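Local coordinates for protein bottromycin amidohydrolase (Streptomyces purpureus, PDB 6I5S) that probably hydrolyses the thiazoline-bearing amide of a bottromycin precursor with a two-zinc amidohydrolase centre, acting as gatekeeper of the antibiotic's biosynthesis, at residues 64-69 with 398-403; 36-41 with 59-64. All blocks are in the same frame, centred on the assembly; numbering follows the deposited sequence.

Contact 1: residues 64-69 with 398-403; sequences GVVAGW and GRADLV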
loop_
_atom_site.group_PDB
_atom_site.type_symbol
_atom_site.label_atom_id
_atom_site.label_comp_id
_atom_site.label_asym_id
_atom_site.label_seq_id
_atom_site.Cartn_x
_atom_site.Cartn_y
_atom_site.Cartn_z
ATOM N N GLY A 64 17.869 14.084 8.101
ATOM C CA GLY A 64 16.802 13.381 7.447
ATOM C C GLY A 64 16.459 13.859 6.046
ATOM O O GLY A 64 15.377 13.564 5.552
ATOM N N VAL A 65 17.331 14.622 5.406
ATOM C CA VAL A 65 17.105 15.091 4.045
ATOM C C VAL A 65 18.285 14.649 3.200
ATOM O O VAL A 65 19.428 14.689 3.661
ATOM C CB VAL A 65 16.952 16.635 4.001
ATOM C CG1 VAL A 65 16.951 17.137 2.582
ATOM C CG2 VAL A 65 15.700 17.076 4.764
ATOM N N VAL A 66 18.015 14.243 1.959
ATOM C CA VAL A 66 19.098 13.917 1.042
ATOM C C VAL A 66 19.857 15.204 0.710
ATOM O O VAL A 66 19.345 16.100 0.038
ATOM C CB VAL A 66 18.562 13.226 -0.211
ATOM C CG1 VAL A 66 19.642 13.016 -1.246
ATOM C CG2 VAL A 66 17.944 11.904 0.175
ATOM N N ALA A 67 21.091 15.299 1.190
ATOM C CA ALA A 67 21.881 16.502 0.997
ATOM C C ALA A 67 22.674 16.474 -0.300
ATOM O O ALA A 67 22.893 17.531 -0.893
ATOM C CB ALA A 67 22.844 16.704 2.163
ATOM N N GLY A 68 23.137 15.307 -0.750
ATOM C CA GLY A 68 23.923 15.289 -1.963
ATOM C C GLY A 68 24.596 13.957 -2.186
ATOM O O GLY A 68 24.572 13.055 -1.343
ATOM N N TRP A 69 25.229 13.874 -3.347
ATOM C CA TRP A 69 25.899 12.678 -3.834
ATOM C C TRP A 69 27.297 13.082 -4.236
ATOM O O TRP A 69 27.443 14.020 -5.027
ATOM C CB TRP A 69 25.166 12.099 -5.063
ATOM C CG TRP A 69 23.750 11.734 -4.825
ATOM C CD1 TRP A 69 22.674 12.542 -4.965
ATOM C CD2 TRP A 69 23.255 10.468 -4.377
ATOM N NE1 TRP A 69 21.535 11.872 -4.609
ATOM C CE2 TRP A 69 21.867 10.585 -4.264
ATOM C CE3 TRP A 69 23.855 9.250 -4.058
ATOM C CZ2 TRP A 69 21.064 9.526 -3.849
ATOM C CZ3 TRP A 69 23.053 8.203 -3.654
ATOM C CH2 TRP A 69 21.683 8.344 -3.552
ATOM N N GLY A 398 14.779 15.143 -1.301
ATOM C CA GLY A 398 13.964 15.579 -0.185
ATOM C C GLY A 398 14.150 14.643 0.987
ATOM O O GLY A 398 15.276 14.315 1.378
ATOM N N ARG A 399 13.043 14.162 1.539
ATOM C CA ARG A 399 13.111 13.344 2.734
ATOM C C ARG A 399 13.890 12.070 2.438
ATOM O O ARG A 399 13.733 11.423 1.406
ATOM C CB ARG A 399 11.709 13.007 3.261
ATOM C CG ARG A 399 11.711 12.223 4.591
ATOM C CD ARG A 399 10.359 12.141 5.299
ATOM N NE ARG A 399 9.301 11.579 4.453
ATOM C CZ ARG A 399 8.192 12.217 4.096
ATOM N NH1 ARG A 399 7.961 13.444 4.517
ATOM N NH2 ARG A 399 7.305 11.615 3.318
ATOM N N ALA A 400 14.748 11.698 3.366
ATOM C CA ALA A 400 15.623 10.548 3.184
ATOM C C ALA A 400 14.856 9.299 3.591
ATOM O O ALA A 400 14.995 8.758 4.693
ATOM C CB ALA A 400 16.899 10.734 3.985
ATOM N N ASP A 401 13.996 8.873 2.678
ATOM C CA ASP A 401 13.256 7.629 2.741
ATOM C C ASP A 401 13.808 6.733 1.620
ATOM O O ASP A 401 13.482 6.927 0.444
ATOM C CB ASP A 401 11.765 7.866 2.506
ATOM C CG ASP A 401 11.076 8.704 3.571
ATOM O OD1 ASP A 401 11.455 8.704 4.771
ATOM O OD2 ASP A 401 10.088 9.395 3.185
ATOM N N LEU A 402 14.589 5.725 1.974
ATOM C CA LEU A 402 15.329 4.938 0.994
ATOM C C LEU A 402 15.437 3.504 1.469
ATOM O O LEU A 402 15.427 3.256 2.671
ATOM C CB LEU A 402 16.732 5.506 0.812
ATOM C CG LEU A 402 16.863 6.938 0.292
ATOM C CD1 LEU A 402 18.327 7.410 0.377
ATOM C CD2 LEU A 402 16.340 6.962 -1.160
ATOM N N VAL A 403 15.600 2.566 0.531
ATOM C CA VAL A 403 15.767 1.156 0.864
ATOM C C VAL A 403 17.125 0.686 0.359
ATOM O O VAL A 403 17.510 0.980 -0.774
ATOM C CB VAL A 403 14.654 0.298 0.258
ATOM C CG1 VAL A 403 14.665 -1.083 0.856
ATOM C CG2 VAL A 403 13.279 0.972 0.488
HETATM O O HOH W 1 17.105 16.670 -1.290
#

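Contact 2: residues 36-41 with 59-64; sequences RTHVFK and LEVADG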
loop_
_atom_site.group_PDB
_atom_site.type_symbol
_atom_site.label_atom_id
_atom_site.label_comp_id
_atom_site.label_asym_id
_atom_site.label_seq_id
_atom_site.Cartn_x
_atom_site.Cartn_y
_atom_site.Cartn_z
ATOM N N ARG A 36 20.033 11.237 12.484
ATOM C CA ARG A 36 19.391 11.387 11.171
ATOM C C ARG A 36 20.345 12.001 10.161
ATOM O O ARG A 36 19.914 12.522 9.125
ATOM C CB ARG A 36 18.106 12.205 11.268
ATOM C CG ARG A 36 17.036 11.460 12.075
ATOM C CD ARG A 36 15.825 12.319 12.367
ATOM N NE ARG A 36 14.982 11.664 13.373
ATOM C CZ ARG A 36 13.867 10.977 13.149
ATOM N NH1 ARG A 36 13.404 10.772 11.919
ATOM N NH2 ARG A 36 13.257 10.414 14.194
ATOM N N THR A 37 21.639 11.911 10.457
ATOM C CA THR A 37 22.691 12.437 9.608
ATOM C C THR A 37 23.670 11.319 9.351
ATOM O O THR A 37 24.098 10.652 10.291
ATOM C CB THR A 37 23.378 13.650 10.276
ATOM O OG1 THR A 37 22.447 14.756 10.280
ATOM C CG2 THR A 37 24.677 14.027 9.507
ATOM N N HIS A 38 23.996 11.089 8.084
ATOM C CA HIS A 38 24.770 9.916 7.689
ATOM C C HIS A 38 25.601 10.239 6.468
ATOM O O HIS A 38 25.270 11.128 5.693
ATOM C CB HIS A 38 23.876 8.730 7.311
ATOM C CG HIS A 38 22.885 8.351 8.363
ATOM N ND1 HIS A 38 23.204 7.509 9.410
ATOM C CD2 HIS A 38 21.609 8.745 8.566
ATOM C CE1 HIS A 38 22.144 7.372 10.190
ATOM N NE2 HIS A 38 21.166 8.110 9.701
ATOM N N VAL A 39 26.621 9.426 6.253
ATOM C CA VAL A 39 27.261 9.279 4.953
ATOM C C VAL A 39 27.274 7.790 4.635
ATOM O O VAL A 39 27.785 6.991 5.428
ATOM C CB VAL A 39 28.681 9.850 4.936
ATOM C CG1 VAL A 39 29.320 9.630 3.555
ATOM C CG2 VAL A 39 28.652 11.299 5.276
ATOM N N PHE A 40 26.684 7.408 3.506
ATOM C CA PHE A 40 26.730 6.027 3.014
ATOM C C PHE A 40 27.662 6.019 1.807
ATOM O O PHE A 40 27.414 6.731 0.829
ATOM C CB PHE A 40 25.335 5.514 2.612
ATOM C CG PHE A 40 24.324 5.523 3.724
ATOM C CD1 PHE A 40 24.192 4.450 4.565
ATOM C CD2 PHE A 40 23.525 6.624 3.946
ATOM C CE1 PHE A 40 23.299 4.473 5.593
ATOM C CE2 PHE A 40 22.622 6.640 4.946
ATOM C CZ PHE A 40 22.508 5.572 5.781
ATOM N N LYS A 41 28.724 5.224 1.868
ATOM C CA LYS A 41 29.736 5.223 0.818
ATOM C C LYS A 41 29.341 4.288 -0.310
ATOM O O LYS A 41 28.704 3.254 -0.082
ATOM C CB LYS A 41 31.092 4.787 1.379
ATOM C CG LYS A 41 31.804 5.860 2.177
ATOM C CD LYS A 41 32.355 5.327 3.491
ATOM C CE LYS A 41 33.310 4.155 3.283
ATOM N NZ LYS A 41 33.982 3.729 4.548
ATOM N N LEU A 59 26.581 9.008 -0.499
ATOM C CA LEU A 59 25.313 9.651 -0.204
ATOM C C LEU A 59 25.402 10.379 1.135
ATOM O O LEU A 59 25.671 9.751 2.162
ATOM C CB LEU A 59 24.220 8.582 -0.152
ATOM C CG LEU A 59 22.886 9.041 0.438
ATOM C CD1 LEU A 59 22.275 10.168 -0.414
ATOM C CD2 LEU A 59 21.929 7.878 0.550
ATOM N N GLU A 60 25.145 11.684 1.126
ATOM C CA GLU A 60 25.119 12.488 2.340
ATOM C C GLU A 60 23.680 12.765 2.744
ATOM O O GLU A 60 22.891 13.307 1.949
ATOM C CB GLU A 60 25.864 13.800 2.134
ATOM C CG GLU A 60 25.830 14.659 3.370
ATOM C CD GLU A 60 26.469 16.001 3.186
ATOM O OE1 GLU A 60 27.123 16.228 2.145
ATOM O OE2 GLU A 60 26.299 16.825 4.108
ATOM N N VAL A 61 23.326 12.351 3.961
ATOM C CA VAL A 61 22.024 12.638 4.574
ATOM C C VAL A 61 22.261 13.598 5.730
ATOM O O VAL A 61 23.123 13.351 6.581
ATOM C CB VAL A 61 21.349 11.347 5.060
ATOM C CG1 VAL A 61 20.052 11.646 5.767
ATOM C CG2 VAL A 61 21.075 10.406 3.881
ATOM N N ALA A 62 21.500 14.682 5.761
ATOM C CA ALA A 62 21.647 15.723 6.770
ATOM C C ALA A 62 20.277 15.972 7.382
ATOM O O ALA A 62 19.371 16.451 6.700
ATOM C CB ALA A 62 22.211 16.991 6.150
ATOM N N ASP A 63 20.129 15.652 8.674
ATOM C CA ASP A 63 18.870 15.877 9.392
ATOM C C ASP A 63 17.692 15.306 8.620
ATOM O O ASP A 63 16.641 15.934 8.491
ATOM C CB ASP A 63 18.630 17.373 9.663
ATOM C CG ASP A 63 17.586 17.603 10.742
ATOM O OD1 ASP A 63 17.443 16.722 11.617
ATOM O OD2 ASP A 63 16.920 18.647 10.722
ATOM N N GLY A 64 17.869 14.084 8.101
ATOM C CA GLY A 64 16.802 13.381 7.447
ATOM C C GLY A 64 16.459 13.859 6.046
ATOM O O GLY A 64 15.377 13.564 5.552
#

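Contact 1: residues 64-69 with 398-403
V66 and G398 meet main chain to main chain: V66 N donates to G398 O over 2.8 Å. A second bond runs from A400 N to G64 O at 2.9 Å. Between them V65 and R399 form a single bridge, and a water accepts from G398 N and donates to V66 O. The apolar side-chain contact is small. V66 holds CG2 anti to its carbonyl carbon, which lays that methyl 4.1 Å from A400 CB, itself small enough to lie 3.6 Å from G64 O. V65 turns CG1 anti to its backbone N, and this methyl lies against G398 O at 3.5 Å. G64 and G398 both have positive phi, a conformation easiest for glycine.

R399 starts with CG anti to N (chi1 -176°), runs on extended, then bends at chi3, so that NE reaches D401 OD2 at 2.6 Å, on the syn side of the carboxylate and near the guanidinium plane. A leucine in place of this arginine would probably leave D401 OD2 without its charged mate and the turn centred on A400 less firmly braced. Backbone bonds therefore do most of the joining, while the salt bridge probably stiffens the 398-403 side from within.

Contact 2: residues 36-41 with 59-64
F40 and L59 form a hydrogen-bonded antiparallel pair, as do H38 and V61, and each pair is joined by two N-H...O bonds. In the first, F40 N reaches L59 O at 2.9 Å and L59 N reaches F40 O at 2.8 Å. V39 and E60 between them are a non-hydrogen-bonded pair, where V39 CA instead makes a CA-H...O contact with L59 O at 3.2 Å.

Past the strand ends two further hydrogen bonds hold the chains together. T37 keeps OG1 anti to its carbonyl carbon (chi1 -70°), and this hydroxyl accepts an almost straight bond from D63 N, 3.0 Å away; G64 N then binds R36 O at 2.8 Å. D63 and G64 turn with positive phi, which suits the glycine, and the carboxylate of D63 pairs with R133.

Apolar contacts gather on the face of H38, F40, L59 and V61. F40 and L59 lie side by side, CD2 to CD2 at 4.0 Å, while V61 offers CG2 to the edge of the phenyl ring and CG1 to the edge of the imidazole. A histidine suits its place because NE2 of H38 is also hydrogen-bonded to G426 O. Branched and aromatic residues suit this side, which F404, L423 and F428 cover; on the other, V39 and E60 are exposed.

The arrangement is an antiparallel pairing in the small three-stranded sheet, consistent with the beta-rich domain that accompanies the metal-binding barrel in amidohydrolases.

From the N terminus, the chain runs through 36-41, makes strand 43-45 of the larger mixed sheet, and closes contact 2 when strand 57-62 returns beside 38-41. G64, shared by both contacts, leads into strand 65-71, consecutive with 57-62; E60 faces both A67 and G68, with probable backbone hydrogen bonds to each, at a classic beta bulge. Contact 1 opens only after contact 2 has closed, and its loop is far longer: the 328 intervening residues include the zinc ligands H94, H96, the carboxylated lysine (Xaa183), H210, H229 and D348. The two loops are thus in series. Contact 1 ties one outer strand, 65-71, to the chain entering strand 402-405 of the mixed sheet, where L402 also packs on L59.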